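Local coordinates for uncharacterized protein (Desulfovibrio piger ATCC 29098, PDB 4Z48) that is of unknown function but belongs to the LolA-like family, whose relatives carry lipoproteins to the outer membrane, and may bind a lipid-like ligand, at residues A[48-53]-A[232-237]. Numbering follows the deposited sequence.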
loop_
_atom_site.group_PDB
_atom_site.type_symbol
_atom_site.label_atom_id
_atom_site.label_comp_id
_atom_site.label_asym_id
_atom_site.label_seq_id
_atom_site.Cartn_x
_atom_site.Cartn_y
_atom_site.Cartn_z
ATOM N N LYS A 48 4.626 -5.843 12.609
ATOM C CA LYS A 48 5.888 -5.212 12.234
ATOM C C LYS A 48 6.076 -5.447 10.739
ATOM O O LYS A 48 5.715 -6.515 10.228
ATOM C CB LYS A 48 7.086 -5.751 13.038
ATOM C CG LYS A 48 7.095 -5.364 14.516
ATOM C CD LYS A 48 8.117 -6.179 15.292
ATOM C CE LYS A 48 8.222 -5.687 16.720
ATOM N NZ LYS A 48 7.070 -6.115 17.557
ATOM N N THR A 49 6.586 -4.437 10.020
ATOM C CA THR A 49 6.855 -4.536 8.597
ATOM C C THR A 49 8.349 -4.349 8.345
ATOM O O THR A 49 8.918 -3.352 8.759
ATOM C CB THR A 49 5.995 -3.527 7.755
ATOM O OG1 THR A 49 4.602 -3.741 8.016
ATOM C CG2 THR A 49 6.217 -3.688 6.250
ATOM N N TYR A 50 8.947 -5.261 7.588
ATOM C CA TYR A 50 10.353 -5.166 7.145
ATOM C C TYR A 50 10.347 -5.003 5.627
ATOM O O TYR A 50 9.587 -5.700 4.967
ATOM C CB TYR A 50 11.134 -6.438 7.545
ATOM C CG TYR A 50 11.086 -6.760 9.018
ATOM C CD1 TYR A 50 10.032 -7.497 9.559
ATOM C CD2 TYR A 50 12.107 -6.356 9.873
ATOM C CE1 TYR A 50 9.970 -7.774 10.921
ATOM C CE2 TYR A 50 12.087 -6.683 11.229
ATOM C CZ TYR A 50 11.017 -7.394 11.749
ATOM O OH TYR A 50 10.983 -7.702 13.092
ATOM N N SER A 51 11.125 -4.056 5.065
ATOM C CA SER A 51 11.152 -3.894 3.604
ATOM C C SER A 51 12.554 -3.639 3.152
ATOM O O SER A 51 13.327 -3.064 3.912
ATOM C CB SER A 51 10.242 -2.755 3.135
ATOM O OG SER A 51 9.009 -2.747 3.831
ATOM N N LYS A 52 12.897 -4.074 1.937
ATOM C CA LYS A 52 14.212 -3.872 1.381
ATOM C C LYS A 52 14.131 -3.910 -0.136
ATOM O O LYS A 52 13.405 -4.738 -0.691
ATOM C CB LYS A 52 15.200 -4.926 1.922
ATOM C CG LYS A 52 16.658 -4.666 1.548
ATOM C CD LYS A 52 17.572 -5.738 2.100
ATOM C CE LYS A 52 18.985 -5.474 1.671
ATOM N NZ LYS A 52 19.931 -6.417 2.316
ATOM N N HIS A 53 14.855 -2.984 -0.800
ATOM C CA HIS A 53 14.925 -2.901 -2.255
ATOM C C HIS A 53 15.820 -3.992 -2.788
ATOM O O HIS A 53 16.753 -4.437 -2.100
ATOM C CB HIS A 53 15.387 -1.502 -2.713
ATOM C CG HIS A 53 14.280 -0.504 -2.620
ATOM N ND1 HIS A 53 13.924 0.065 -1.416
ATOM C CD2 HIS A 53 13.376 -0.131 -3.555
ATOM C CE1 HIS A 53 12.877 0.835 -1.672
ATOM N NE2 HIS A 53 12.491 0.725 -2.935
ATOM N N VAL A 232 18.255 0.685 8.049
ATOM C CA VAL A 232 18.672 0.063 9.312
ATOM C C VAL A 232 19.676 -1.082 9.076
ATOM O O VAL A 232 20.260 -1.588 10.038
ATOM C CB VAL A 232 17.452 -0.406 10.159
ATOM C CG1 VAL A 232 16.609 0.781 10.581
ATOM C CG2 VAL A 232 16.591 -1.412 9.411
ATOM N N GLY A 233 19.859 -1.468 7.814
ATOM C CA GLY A 233 20.763 -2.544 7.424
ATOM C C GLY A 233 20.160 -3.927 7.589
ATOM O O GLY A 233 20.791 -4.813 8.172
ATOM N N LEU A 234 18.938 -4.127 7.058
ATOM C CA LEU A 234 18.222 -5.405 7.116
ATOM C C LEU A 234 18.906 -6.467 6.267
ATOM O O LEU A 234 19.274 -6.196 5.120
ATOM C CB LEU A 234 16.765 -5.249 6.646
ATOM C CG LEU A 234 15.791 -4.475 7.538
ATOM C CD1 LEU A 234 14.392 -4.437 6.913
ATOM C CD2 LEU A 234 15.722 -5.041 8.952
ATOM N N SER A 235 19.071 -7.686 6.825
ATOM C CA SER A 235 19.660 -8.789 6.057
ATOM C C SER A 235 18.626 -9.325 5.045
ATOM O O SER A 235 17.420 -9.145 5.251
ATOM C CB SER A 235 20.149 -9.902 6.981
ATOM O OG SER A 235 19.092 -10.642 7.569
ATOM N N ASP A 236 19.102 -9.984 3.967
ATOM C CA ASP A 236 18.264 -10.583 2.920
ATOM C C ASP A 236 17.441 -11.776 3.446
ATOM O O ASP A 236 16.492 -12.192 2.780
ATOM C CB ASP A 236 19.136 -11.046 1.732
ATOM C CG ASP A 236 19.836 -9.944 0.952
ATOM O OD1 ASP A 236 19.255 -8.844 0.819
ATOM O OD2 ASP A 236 20.932 -10.204 0.416
ATOM N N ALA A 237 17.814 -12.317 4.627
ATOM C CA ALA A 237 17.203 -13.461 5.310
ATOM C C ALA A 237 15.719 -13.243 5.642
ATOM O O ALA A 237 14.936 -14.206 5.626
ATOM C CB ALA A 237 17.969 -13.766 6.591
#
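Lys-52 reaches out from strand 41-54 to grip the loop that follows strand 219-230. Its CB leaves the strand on the side facing 232-237; CG stands anti to the backbone N (chi1 -171°) and the chain is extended beyond it, which carries NZ out to the loop. CD passes 3.5 Å from Leu-234 O, and CE is the same 3.5 Å from Asp-236 OD1, so the methylenes already lie beside the two oxygens that the ammonium group binds. At the tip, NZ donates a hydrogen bond of 2.9 Å to Leu-234 O, approaching almost head-on at a C=O...N angle of 162°. The second bond, from NZ to Asp-236 OD1, is also 2.9 Å long and forms a salt bridge; here nitrogen sits above the carboxylate, 54° out of its plane. One ammonium thus ties a backbone carbonyl to a carboxylate two residues further on, at the start of a 3-10 segment. Both residues of the salt bridge keep some solvent access, which probably tempers its strength.

Leu-234, buried, sets both methyls against the strand. CD1 rests 3.5 Å from Ser-51 O and also touches Tyr-50 CB, while CD2 meets the edge of the Tyr-50 ring near its plane, 4.0 Å from CD2 of that ring. The same tyrosine stacks on Tyr-238, and Phe-239 packs against Tyr-50, Lys-52 and Leu-234. The Asp-27 carboxylate also holds the loop, accepting hydrogen bonds from the backbone N of Val-232, Gly-233 and Leu-234. The arrangement is surface packing that fastens the C-terminal segment, as it leaves the last strand, against strand 41-54, which lies between strands 27-38 and 60-69 in the curved antiparallel beta structure characteristic of the LolA-like fold.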